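Local coordinates for GCN5-related N-acetyltransferase (Kribbella flavida, PDB 4MY0), which probably transfers acetyl groups from acetyl-coenzyme A to amines, perhaps those of aminoglycosides, as a hexameric acetyltransferase of the GCN5-related family, at residues V80-I85 and M116-L121; A120-T125 and Q278-R283; D211-Y216 and V225-A230. All blocks are in the same frame, centred on the assembly; numbering follows the deposited sequence.

Contact 1. Residues V80-I85 and M116-L121; sequences VPMAGI and MPISAL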
loop_
_atom_site.group_PDB
_atom_site.type_symbol
_atom_site.label_atom_id
_atom_site.label_comp_id
_atom_site.label_asym_id
_atom_site.label_seq_id
_atom_site.Cartn_x
_atom_site.Cartn_y
_atom_site.Cartn_z
ATOM N N VAL C 80 -11.519 40.097 -14.735
ATOM C CA VAL C 80 -10.591 41.057 -14.155
ATOM C C VAL C 80 -9.171 40.668 -14.563
ATOM O O VAL C 80 -8.770 39.518 -14.359
ATOM C CB VAL C 80 -10.685 41.049 -12.612
ATOM C CG1 VAL C 80 -9.857 42.188 -12.007
ATOM C CG2 VAL C 80 -12.154 41.121 -12.157
ATOM N N PRO C 81 -8.413 41.617 -15.155
ATOM C CA PRO C 81 -7.026 41.302 -15.547
ATOM C C PRO C 81 -6.240 40.839 -14.321
ATOM O O PRO C 81 -6.436 41.390 -13.231
ATOM C CB PRO C 81 -6.487 42.638 -16.069
ATOM C CG PRO C 81 -7.752 43.421 -16.516
ATOM C CD PRO C 81 -8.794 43.007 -15.482
HETATM N N MSE C 82 -5.397 39.825 -14.477
HETATM C CA MSE C 82 -4.796 39.201 -13.312
HETATM C C MSE C 82 -3.379 38.730 -13.591
HETATM O O MSE C 82 -3.107 38.159 -14.645
HETATM C CB MSE C 82 -5.664 38.026 -12.847
HETATM C CG MSE C 82 -5.204 37.422 -11.528
HETATM SE SE MSE C 82 -4.066 35.863 -11.828
HETATM C CE MSE C 82 -5.527 34.584 -11.948
ATOM N N ALA C 83 -2.472 38.971 -12.651
ATOM C CA ALA C 83 -1.089 38.533 -12.818
ATOM C C ALA C 83 -0.884 37.183 -12.139
ATOM O O ALA C 83 -0.785 37.109 -10.912
ATOM C CB ALA C 83 -0.135 39.557 -12.232
ATOM N N GLY C 84 -0.797 36.115 -12.919
ATOM C CA GLY C 84 -0.639 34.789 -12.322
ATOM C C GLY C 84 0.834 34.442 -12.166
ATOM O O GLY C 84 1.534 34.261 -13.159
ATOM N N ILE C 85 1.307 34.351 -10.925
ATOM C CA ILE C 85 2.734 34.179 -10.671
ATOM C C ILE C 85 3.096 32.694 -10.729
ATOM O O ILE C 85 2.439 31.866 -10.086
ATOM C CB ILE C 85 3.150 34.786 -9.296
ATOM C CG1 ILE C 85 2.496 36.159 -9.086
ATOM C CG2 ILE C 85 4.701 34.885 -9.177
ATOM C CD1 ILE C 85 2.672 37.177 -10.269
HETATM N N MSE C 116 -2.333 45.279 -14.173
HETATM C CA MSE C 116 -3.116 44.214 -13.554
HETATM C C MSE C 116 -3.448 44.576 -12.100
HETATM O O MSE C 116 -2.555 44.765 -11.274
HETATM C CB MSE C 116 -2.401 42.855 -13.677
HETATM C CG MSE C 116 -2.232 42.416 -15.148
HETATM SE SE MSE C 116 -0.653 41.298 -15.436
HETATM C CE MSE C 116 -0.659 41.233 -17.393
ATOM N N PRO C 117 -4.744 44.686 -11.790
ATOM C CA PRO C 117 -5.155 45.125 -10.449
ATOM C C PRO C 117 -5.142 43.999 -9.403
ATOM O O PRO C 117 -5.283 44.279 -8.208
ATOM C CB PRO C 117 -6.583 45.622 -10.678
ATOM C CG PRO C 117 -7.100 44.734 -11.804
ATOM C CD PRO C 117 -5.893 44.518 -12.704
ATOM N N ILE C 118 -4.971 42.748 -9.829
ATOM C CA ILE C 118 -4.875 41.654 -8.874
ATOM C C ILE C 118 -3.847 40.623 -9.334
ATOM O O ILE C 118 -3.432 40.606 -10.498
ATOM C CB ILE C 118 -6.223 40.911 -8.688
ATOM C CG1 ILE C 118 -6.691 40.325 -10.021
ATOM C CG2 ILE C 118 -7.292 41.823 -8.065
ATOM C CD1 ILE C 118 -7.977 39.485 -9.923
ATOM N N SER C 119 -3.463 39.750 -8.415
ATOM C CA SER C 119 -2.474 38.721 -8.700
ATOM C C SER C 119 -2.830 37.452 -7.928
ATOM O O SER C 119 -3.328 37.524 -6.804
ATOM C CB SER C 119 -1.076 39.225 -8.311
ATOM O OG SER C 119 -0.107 38.206 -8.453
ATOM N N ALA C 120 -2.591 36.289 -8.532
ATOM C CA ALA C 120 -2.845 35.022 -7.855
ATOM C C ALA C 120 -1.709 34.024 -8.106
ATOM O O ALA C 120 -0.944 34.163 -9.068
ATOM C CB ALA C 120 -4.213 34.424 -8.277
ATOM N N LEU C 121 -1.606 33.030 -7.228
ATOM C CA LEU C 121 -0.620 31.961 -7.359
ATOM C C LEU C 121 -0.967 30.804 -6.425
ATOM O O LEU C 121 -1.704 30.985 -5.440
ATOM C CB LEU C 121 0.784 32.477 -7.015
ATOM C CG LEU C 121 0.966 33.142 -5.634
ATOM C CD1 LEU C 121 1.316 32.148 -4.530
ATOM C CD2 LEU C 121 2.015 34.272 -5.696
#
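With its OG turned anti to the backbone N (chi1 174°), S119 reaches over to the neighbouring strand and bonds the carbonyl oxygen of A83, OG to O 2.8 Å, in the plane of that carbonyl. The chain of M82 also leaves anti to its own N but then bends twice, which lays its SE against the CB of A120 at 3.8 Å while its CG meets CG1 of I118 at 3.6 Å, the two side chains crossing at about a right angle. The selenium belongs to the selenomethionine of the crystallised protein; the long, flexible chain suits a bent path between isoleucine and alanine. On the face bearing A83 the small methyl of that residue accepts the SE of M116 at 3.7 Å.

The strands run parallel. A83 N bonds I118 O, and I85 N bonds A120 O at 2.9 Å. A120 N approaches A83 O from above the carbonyl plane at 3.1 Å, so this oxygen accepts two bonds. G84, without a side chain, brings its CA to 3.3 Å from A120 O.

Helix 99-113 connects the two strands as the crossover of a beta-alpha-beta unit of the GNAT domain and packs over A83 and I85. S119 OG is also hydrogen-bonded to Y134 OH, and the buried hydroxyl therefore has two polar partners, one of them a carbonyl that also accepts A120 N.

Contact 2. Residues A120-T125 and Q278-R283; sequences ALYPAT and QRWMLR. With AC8 ([(2R,3R,4R,5R)-5-(6-amino-9H-purin-9-yl)-3,4-bis(phosphonooxy)tetrahydrofuran-2-yl]methyl (3R)-3-hydroxy-2,2-dimethyl-4-oxo-4-({3-oxo-3-[(2-sulfanylethyl)amino]propyl}amino)butyl dihydrogen diphosphate), chain L.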
loop_
_atom_site.group_PDB
_atom_site.type_symbol
_atom_site.label_atom_id
_atom_site.label_comp_id
_atom_site.label_asym_id
_atom_site.label_seq_id
_atom_site.Cartn_x
_atom_site.Cartn_y
_atom_site.Cartn_z
ATOM N N ALA C 120 -2.591 36.289 -8.532
ATOM C CA ALA C 120 -2.845 35.022 -7.855
ATOM C C ALA C 120 -1.709 34.024 -8.106
ATOM O O ALA C 120 -0.944 34.163 -9.068
ATOM C CB ALA C 120 -4.213 34.424 -8.277
ATOM N N LEU C 121 -1.606 33.030 -7.228
ATOM C CA LEU C 121 -0.620 31.961 -7.359
ATOM C C LEU C 121 -0.967 30.804 -6.425
ATOM O O LEU C 121 -1.704 30.985 -5.440
ATOM C CB LEU C 121 0.784 32.477 -7.015
ATOM C CG LEU C 121 0.966 33.142 -5.634
ATOM C CD1 LEU C 121 1.316 32.148 -4.530
ATOM C CD2 LEU C 121 2.015 34.272 -5.696
ATOM N N TYR C 122 -0.428 29.629 -6.750
ATOM C CA TYR C 122 -0.462 28.447 -5.902
ATOM C C TYR C 122 0.876 28.373 -5.177
ATOM O O TYR C 122 1.902 28.072 -5.795
ATOM C CB TYR C 122 -0.602 27.186 -6.764
ATOM C CG TYR C 122 -1.999 26.951 -7.304
ATOM C CD1 TYR C 122 -2.912 26.167 -6.602
ATOM C CD2 TYR C 122 -2.403 27.507 -8.511
ATOM C CE1 TYR C 122 -4.206 25.947 -7.099
ATOM C CE2 TYR C 122 -3.684 27.301 -9.014
ATOM C CZ TYR C 122 -4.577 26.521 -8.304
ATOM O OH TYR C 122 -5.845 26.326 -8.807
ATOM N N PRO C 123 0.875 28.639 -3.866
ATOM C CA PRO C 123 2.137 28.738 -3.114
ATOM C C PRO C 123 2.644 27.378 -2.641
ATOM O O PRO C 123 1.839 26.554 -2.180
ATOM C CB PRO C 123 1.732 29.572 -1.890
ATOM C CG PRO C 123 0.282 29.122 -1.617
ATOM C CD PRO C 123 -0.310 28.911 -3.023
ATOM N N ALA C 124 3.954 27.136 -2.740
ATOM C CA ALA C 124 4.516 25.891 -2.201
ATOM C C ALA C 124 4.735 26.049 -0.697
ATOM O O ALA C 124 4.685 25.086 0.052
ATOM C CB ALA C 124 5.815 25.546 -2.891
ATOM N N THR C 125 5.013 27.278 -0.279
ATOM C CA THR C 125 5.127 27.622 1.125
ATOM C C THR C 125 4.423 28.956 1.294
ATOM O O THR C 125 4.604 29.864 0.483
ATOM C CB THR C 125 6.596 27.752 1.576
ATOM O OG1 THR C 125 6.652 28.486 2.808
ATOM C CG2 THR C 125 7.441 28.488 0.517
ATOM N N GLN C 278 -7.191 21.815 -3.168
ATOM C CA GLN C 278 -5.985 22.659 -3.170
ATOM C C GLN C 278 -6.438 24.089 -2.975
ATOM O O GLN C 278 -7.595 24.393 -3.237
ATOM C CB GLN C 278 -5.226 22.567 -4.500
ATOM C CG GLN C 278 -4.613 21.202 -4.780
ATOM C CD GLN C 278 -4.098 21.085 -6.197
ATOM O OE1 GLN C 278 -4.869 21.168 -7.154
ATOM N NE2 GLN C 278 -2.790 20.901 -6.343
ATOM N N ARG C 279 -5.551 24.960 -2.495
ATOM C CA ARG C 279 -5.904 26.373 -2.329
ATOM C C ARG C 279 -4.994 27.264 -3.154
ATOM O O ARG C 279 -3.824 26.954 -3.332
ATOM C CB ARG C 279 -5.821 26.784 -0.855
ATOM C CG ARG C 279 -6.789 26.027 0.017
ATOM C CD ARG C 279 -6.439 26.073 1.501
ATOM N NE ARG C 279 -7.349 25.172 2.207
ATOM C CZ ARG C 279 -7.202 23.851 2.253
ATOM N NH1 ARG C 279 -8.092 23.110 2.902
ATOM N NH2 ARG C 279 -6.160 23.262 1.662
ATOM N N TRP C 280 -5.526 28.378 -3.654
ATOM C CA TRP C 280 -4.664 29.368 -4.280
ATOM C C TRP C 280 -4.798 30.710 -3.574
ATOM O O TRP C 280 -5.818 30.983 -2.933
ATOM C CB TRP C 280 -4.973 29.498 -5.779
ATOM C CG TRP C 280 -6.434 29.545 -6.099
ATOM C CD1 TRP C 280 -7.222 28.493 -6.451
ATOM C CD2 TRP C 280 -7.275 30.710 -6.126
ATOM N NE1 TRP C 280 -8.509 28.928 -6.691
ATOM C CE2 TRP C 280 -8.563 30.288 -6.503
ATOM C CE3 TRP C 280 -7.055 32.074 -5.888
ATOM C CZ2 TRP C 280 -9.648 31.184 -6.627
ATOM C CZ3 TRP C 280 -8.127 32.967 -6.017
ATOM C CH2 TRP C 280 -9.404 32.517 -6.377
HETATM N N MSE C 281 -3.767 31.542 -3.689
HETATM C CA MSE C 281 -3.754 32.825 -2.994
HETATM C C MSE C 281 -4.029 33.979 -3.929
HETATM O O MSE C 281 -3.842 33.855 -5.137
HETATM C CB MSE C 281 -2.421 33.053 -2.302
HETATM C CG MSE C 281 -2.254 32.201 -1.060
HETATM SE SE MSE C 281 -0.581 32.644 -0.171
HETATM C CE MSE C 281 -0.939 31.717 1.507
ATOM N N LEU C 282 -4.458 35.098 -3.345
ATOM C CA LEU C 282 -4.839 36.293 -4.085
ATOM C C LEU C 282 -4.206 37.508 -3.424
ATOM O O LEU C 282 -4.053 37.536 -2.198
ATOM C CB LEU C 282 -6.358 36.454 -4.031
ATOM C CG LEU C 282 -6.943 37.673 -4.733
ATOM C CD1 LEU C 282 -6.705 37.540 -6.231
ATOM C CD2 LEU C 282 -8.434 37.804 -4.423
ATOM N N ARG C 283 -3.828 38.502 -4.221
ATOM C CA ARG C 283 -3.451 39.807 -3.674
ATOM C C ARG C 283 -4.033 40.938 -4.528
ATOM O O ARG C 283 -4.031 40.840 -5.755
ATOM C CB ARG C 283 -1.928 39.958 -3.616
ATOM C CG ARG C 283 -1.477 41.156 -2.777
ATOM C CD ARG C 283 -0.089 41.679 -3.181
ATOM N NE ARG C 283 0.567 42.355 -2.056
ATOM C CZ ARG C 283 0.241 43.569 -1.610
ATOM N NH1 ARG C 283 -0.738 44.261 -2.188
ATOM N NH2 ARG C 283 0.889 44.096 -0.576
HETATM N N1A AC8 L . 9.692 27.272 4.995
HETATM O O1A AC8 L . 12.986 36.175 0.844
HETATM P P1A AC8 L . 13.342 34.931 1.643
HETATM C C1B AC8 L . 10.491 32.325 4.779
HETATM S S1P AC8 L . 5.870 28.828 -4.869
HETATM C C2A AC8 L . 9.305 28.223 5.866
HETATM O O2A AC8 L . 14.762 34.783 2.110
HETATM P P2A AC8 L . 13.719 32.795 -0.252
HETATM C C2B AC8 L . 11.701 33.020 5.362
HETATM O O2B AC8 L . 11.959 32.530 6.684
HETATM O O2C AC8 L . 14.056 33.828 7.141
HETATM C C2P AC8 L . 7.597 28.665 -4.295
HETATM N N3A AC8 L . 9.612 29.510 5.648
HETATM O O3A AC8 L . 12.848 33.689 0.764
HETATM C C3B AC8 L . 11.247 34.483 5.351
HETATM O O3B AC8 L . 10.364 34.704 6.456
HETATM P P3B AC8 L . 10.765 35.425 7.856
HETATM O O3C AC8 L . 14.160 31.433 6.381
HETATM C C3P AC8 L . 8.170 27.716 -5.323
HETATM C C4A AC8 L . 10.316 29.860 4.537
HETATM O O4A AC8 L . 14.705 33.684 -0.979
HETATM C C4B AC8 L . 10.351 34.595 4.132
HETATM O O4B AC8 L . 9.954 33.253 3.826
HETATM O O4C AC8 L . 13.304 31.963 8.694
HETATM P P4C AC8 L . 13.477 32.437 7.271
HETATM N N4P AC8 L . 9.565 27.311 -5.164
HETATM C C5A AC8 L . 10.715 28.895 3.625
HETATM O O5A AC8 L . 14.190 31.578 0.490
HETATM C C5B AC8 L . 11.059 35.203 2.925
HETATM O O5B AC8 L . 12.411 34.759 2.937
HETATM C C5P AC8 L . 10.107 26.501 -4.262
HETATM O O5P AC8 L . 9.440 26.029 -3.348
HETATM C C6A AC8 L . 10.385 27.567 3.873
HETATM N N6A AC8 L . 10.759 26.585 3.013
HETATM O O6A AC8 L . 12.578 32.321 -1.275
HETATM C C6P AC8 L . 11.574 26.195 -4.454
HETATM N N7A AC8 L . 11.398 29.516 2.633
HETATM O O7A AC8 L . 12.032 34.771 8.357
HETATM C C7P AC8 L . 12.389 25.985 -3.169
HETATM C C8A AC8 L . 11.410 30.843 2.922
HETATM O O8A AC8 L . 10.927 36.887 7.489
HETATM N N8P AC8 L . 12.433 27.269 -2.463
HETATM N N9A AC8 L . 10.761 31.038 4.090
HETATM O O9A AC8 L . 9.569 35.127 8.734
HETATM C C9P AC8 L . 12.834 28.450 -2.930
HETATM O O9P AC8 L . 13.249 28.557 -4.072
HETATM C CAP AC8 L . 12.791 29.663 -2.017
HETATM O OAP AC8 L . 13.208 29.298 -0.700
HETATM C CBP AC8 L . 11.406 30.314 -1.902
HETATM C CCP AC8 L . 11.505 31.460 -0.881
HETATM C CDP AC8 L . 10.975 30.884 -3.249
HETATM C CEP AC8 L . 10.362 29.322 -1.416
#
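Y122 and W280 meet as an offset edge-to-face pair, the edge of the indole directed at the phenol face, with ring planes at 65° and the centroid of the five-membered ring 5.4 Å from that of Y122. The backbone places W280 CB over the centre of the Y122 ring, 3.8 Å from the centroid, in a CH-pi contact. The first torsion of W280 (chi1 44°) then turns the indole so that its CD1 edge comes to CZ and OH of Y122. In Y122 CG lies anti to the carbonyl carbon (chi1 -76°), which carries its OH to 3.5 Å from W280 CD1 and its ring edge to Q278 CB; the hydroxyl also makes a weak hydrogen bond to D390 O. Two broad aromatic rings suit this place because each presents both a flat face and a C-H edge.

M281 is extended beyond CG, and its SE, a selenomethionine atom, reaches P123 CG at 3.9 Å; the two side chains cross at about a right angle, the compact proline ring offering the long chain a rigid apolar surface. The backbones pair antiparallel around L121 and M281. M281 N bonds L121 O at 2.8 Å and L121 N bonds M281 O at 3.2 Å, while the small A120 lets M281 O come within 3.2 Å of its CB.

Beyond P123 the chain enters the cofactor pocket. A124 N lies 3.3 Å from the sulfur S1P of the bound coenzyme, T125 CG2 packs on its CEP methyl, and T125, the N-cap of helix 126-131, makes a weak bond to V127 N. R279 forms a salt bridge with E270 of a second subunit. Apolar and aromatic packing thus holds the strand end from which the turn beside the coenzyme thiol departs.

Contact 3. Residues D211-Y216 and V225-A230; sequences DGFVVY and VDELVA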
loop_
_atom_site.group_PDB
_atom_site.type_symbol
_atom_site.label_atom_id
_atom_site.label_comp_id
_atom_site.label_asym_id
_atom_site.label_seq_id
_atom_site.Cartn_x
_atom_site.Cartn_y
_atom_site.Cartn_z
ATOM N N ASP C 211 -24.555 23.825 -27.006
ATOM C CA ASP C 211 -24.495 24.665 -25.808
ATOM C C ASP C 211 -23.635 24.056 -24.703
ATOM O O ASP C 211 -24.012 24.071 -23.520
ATOM C CB ASP C 211 -25.909 24.937 -25.289
ATOM C CG ASP C 211 -26.610 23.669 -24.827
ATOM O OD1 ASP C 211 -27.511 23.760 -23.966
ATOM O OD2 ASP C 211 -26.247 22.580 -25.321
ATOM N N GLY C 212 -22.471 23.527 -25.083
ATOM C CA GLY C 212 -21.562 22.954 -24.113
ATOM C C GLY C 212 -20.366 22.258 -24.717
ATOM O O GLY C 212 -20.302 22.024 -25.929
ATOM N N PHE C 213 -19.404 21.930 -23.862
ATOM C CA PHE C 213 -18.260 21.137 -24.291
ATOM C C PHE C 213 -17.627 20.365 -23.139
ATOM O O PHE C 213 -17.883 20.645 -21.975
ATOM C CB PHE C 213 -17.203 22.015 -24.969
ATOM C CG PHE C 213 -16.514 22.994 -24.045
ATOM C CD1 PHE C 213 -16.845 24.343 -24.073
ATOM C CD2 PHE C 213 -15.495 22.577 -23.190
ATOM C CE1 PHE C 213 -16.197 25.254 -23.246
ATOM C CE2 PHE C 213 -14.847 23.478 -22.352
ATOM C CZ PHE C 213 -15.194 24.819 -22.380
ATOM N N VAL C 214 -16.767 19.416 -23.473
ATOM C CA VAL C 214 -16.006 18.714 -22.448
ATOM C C VAL C 214 -14.619 18.437 -23.006
ATOM O O VAL C 214 -14.455 18.144 -24.207
ATOM C CB VAL C 214 -16.704 17.407 -21.998
ATOM C CG1 VAL C 214 -16.828 16.438 -23.156
ATOM C CG2 VAL C 214 -15.952 16.740 -20.821
ATOM N N VAL C 215 -13.617 18.583 -22.148
ATOM C CA VAL C 215 -12.253 18.222 -22.501
ATOM C C VAL C 215 -11.756 17.254 -21.446
ATOM O O VAL C 215 -11.821 17.543 -20.250
ATOM C CB VAL C 215 -11.333 19.446 -22.547
ATOM C CG1 VAL C 215 -9.929 19.035 -23.009
ATOM C CG2 VAL C 215 -11.925 20.513 -23.489
ATOM N N TYR C 216 -11.285 16.090 -21.878
ATOM C CA TYR C 216 -10.772 15.108 -20.930
ATOM C C TYR C 216 -9.573 14.350 -21.492
ATOM O O TYR C 216 -9.195 14.533 -22.656
ATOM C CB TYR C 216 -11.873 14.150 -20.457
ATOM C CG TYR C 216 -12.442 13.233 -21.519
ATOM C CD1 TYR C 216 -12.091 11.888 -21.564
ATOM C CD2 TYR C 216 -13.351 13.702 -22.454
ATOM C CE1 TYR C 216 -12.619 11.048 -22.516
ATOM C CE2 TYR C 216 -13.884 12.867 -23.417
ATOM C CZ TYR C 216 -13.515 11.543 -23.445
ATOM O OH TYR C 216 -14.069 10.710 -24.396
ATOM N N VAL C 225 -11.450 14.649 -16.282
ATOM C CA VAL C 225 -12.114 15.752 -16.974
ATOM C C VAL C 225 -11.433 17.055 -16.556
ATOM O O VAL C 225 -11.387 17.372 -15.366
ATOM C CB VAL C 225 -13.610 15.771 -16.633
ATOM C CG1 VAL C 225 -14.281 17.033 -17.172
ATOM C CG2 VAL C 225 -14.288 14.509 -17.181
ATOM N N ASP C 226 -10.857 17.779 -17.519
ATOM C CA ASP C 226 -10.229 19.072 -17.238
ATOM C C ASP C 226 -11.299 20.145 -17.103
ATOM O O ASP C 226 -11.164 21.086 -16.320
ATOM C CB ASP C 226 -9.271 19.492 -18.361
ATOM C CG ASP C 226 -7.982 18.690 -18.380
ATOM O OD1 ASP C 226 -7.636 18.054 -17.354
ATOM O OD2 ASP C 226 -7.303 18.719 -19.436
ATOM N N GLU C 227 -12.352 20.021 -17.904
ATOM C CA GLU C 227 -13.409 21.018 -17.898
ATOM C C GLU C 227 -14.642 20.501 -18.616
ATOM O O GLU C 227 -14.532 19.900 -19.693
ATOM C CB GLU C 227 -12.934 22.337 -18.540
ATOM C CG GLU C 227 -13.999 23.440 -18.495
ATOM C CD GLU C 227 -13.489 24.809 -18.972
ATOM O OE1 GLU C 227 -12.491 24.852 -19.728
ATOM O OE2 GLU C 227 -14.099 25.840 -18.590
ATOM N N LEU C 228 -15.807 20.730 -18.009
ATOM C CA LEU C 228 -17.082 20.455 -18.660
ATOM C C LEU C 228 -17.972 21.659 -18.446
ATOM O O LEU C 228 -18.163 22.110 -17.314
ATOM C CB LEU C 228 -17.754 19.206 -18.087
ATOM C CG LEU C 228 -18.909 18.662 -18.937
ATOM C CD1 LEU C 228 -19.005 17.131 -18.816
ATOM C CD2 LEU C 228 -20.224 19.327 -18.551
ATOM N N VAL C 229 -18.516 22.179 -19.538
ATOM C CA VAL C 229 -19.454 23.294 -19.476
ATOM C C VAL C 229 -20.737 22.873 -20.182
ATOM O O VAL C 229 -20.696 22.341 -21.290
ATOM C CB VAL C 229 -18.861 24.545 -20.150
ATOM C CG1 VAL C 229 -19.919 25.632 -20.343
ATOM C CG2 VAL C 229 -17.687 25.066 -19.321
ATOM N N ALA C 230 -21.877 23.080 -19.536
ATOM C CA ALA C 230 -23.145 22.719 -20.158
ATOM C C ALA C 230 -24.248 23.683 -19.733
ATOM O O ALA C 230 -24.442 23.933 -18.538
ATOM C CB ALA C 230 -23.518 21.302 -19.805
#
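The ring of F213 has V229 over one face, its CB 4.1 Å above the plane and displaced toward the rim, while the carboxylate of E227 comes to the edge. E227 OE1 lies in the ring plane, 3.8 Å from F213 CE2, and ring and carboxylate are turned 81° against each other. An acid is well placed there, since the rim of a phenyl ring carries partial positive charge that can favour an anionic oxygen. A chi1 of 68° swings the F213 ring in over its own backbone and across to the partner strand, where it meets both residues. F171 of helix 168-182 also stacks on F213.

On the other surface V214 CG2 touches L228 CD1 at 3.7 Å and V225 CG1 at 4.0 Å; the beta-branched valines favour extended backbone, and helix 233-244 covers V214 and L228. G212 pairs with A230, and its CA comes 3.0 Å from V229 O, a position where a CB would collide with that oxygen; glycine fits it.

F213 and V229 exchange two backbone bonds of 2.9 Å. V215 N bonds E227 O, but V215 O receives D226 N at 2.9 Å and only a weak bond from E227 N. D226 and E227 therefore both face V215 in a classic beta bulge, which shifts the pairing by one residue before Y216 meets V225. D226 is held by Q224 and, weakly, by N217.

Antiparallel strands 212-219 and 222-230, joined by a short turn, form a bulged beta hairpin in the second GNAT-family region, with helices packed on both surfaces.

How the contacts relate
From the N terminus, contact 1 comes first: strand 78-90 leads through helix 99-113 back to strand 118-121, closing a short loop with 30 residues between its segments. Contact 2 begins where contact 1 ends, the two sharing A120 and L121, and closes a far longer loop of 152 intervening residues. Contact 3, a hairpin with eight residues between its segments, is nested inside that loop. Through contacts 1 and 2, strand 118-121 lies between 78-90 and 274-284, and on the 274-284 side S119 O probably hydrogen-bonds R283 N. Contact 2 therefore joins the first GNAT-family region to the end of the second, within which contact 3 lies, its centre about 25 Å from those of contacts 1 and 2.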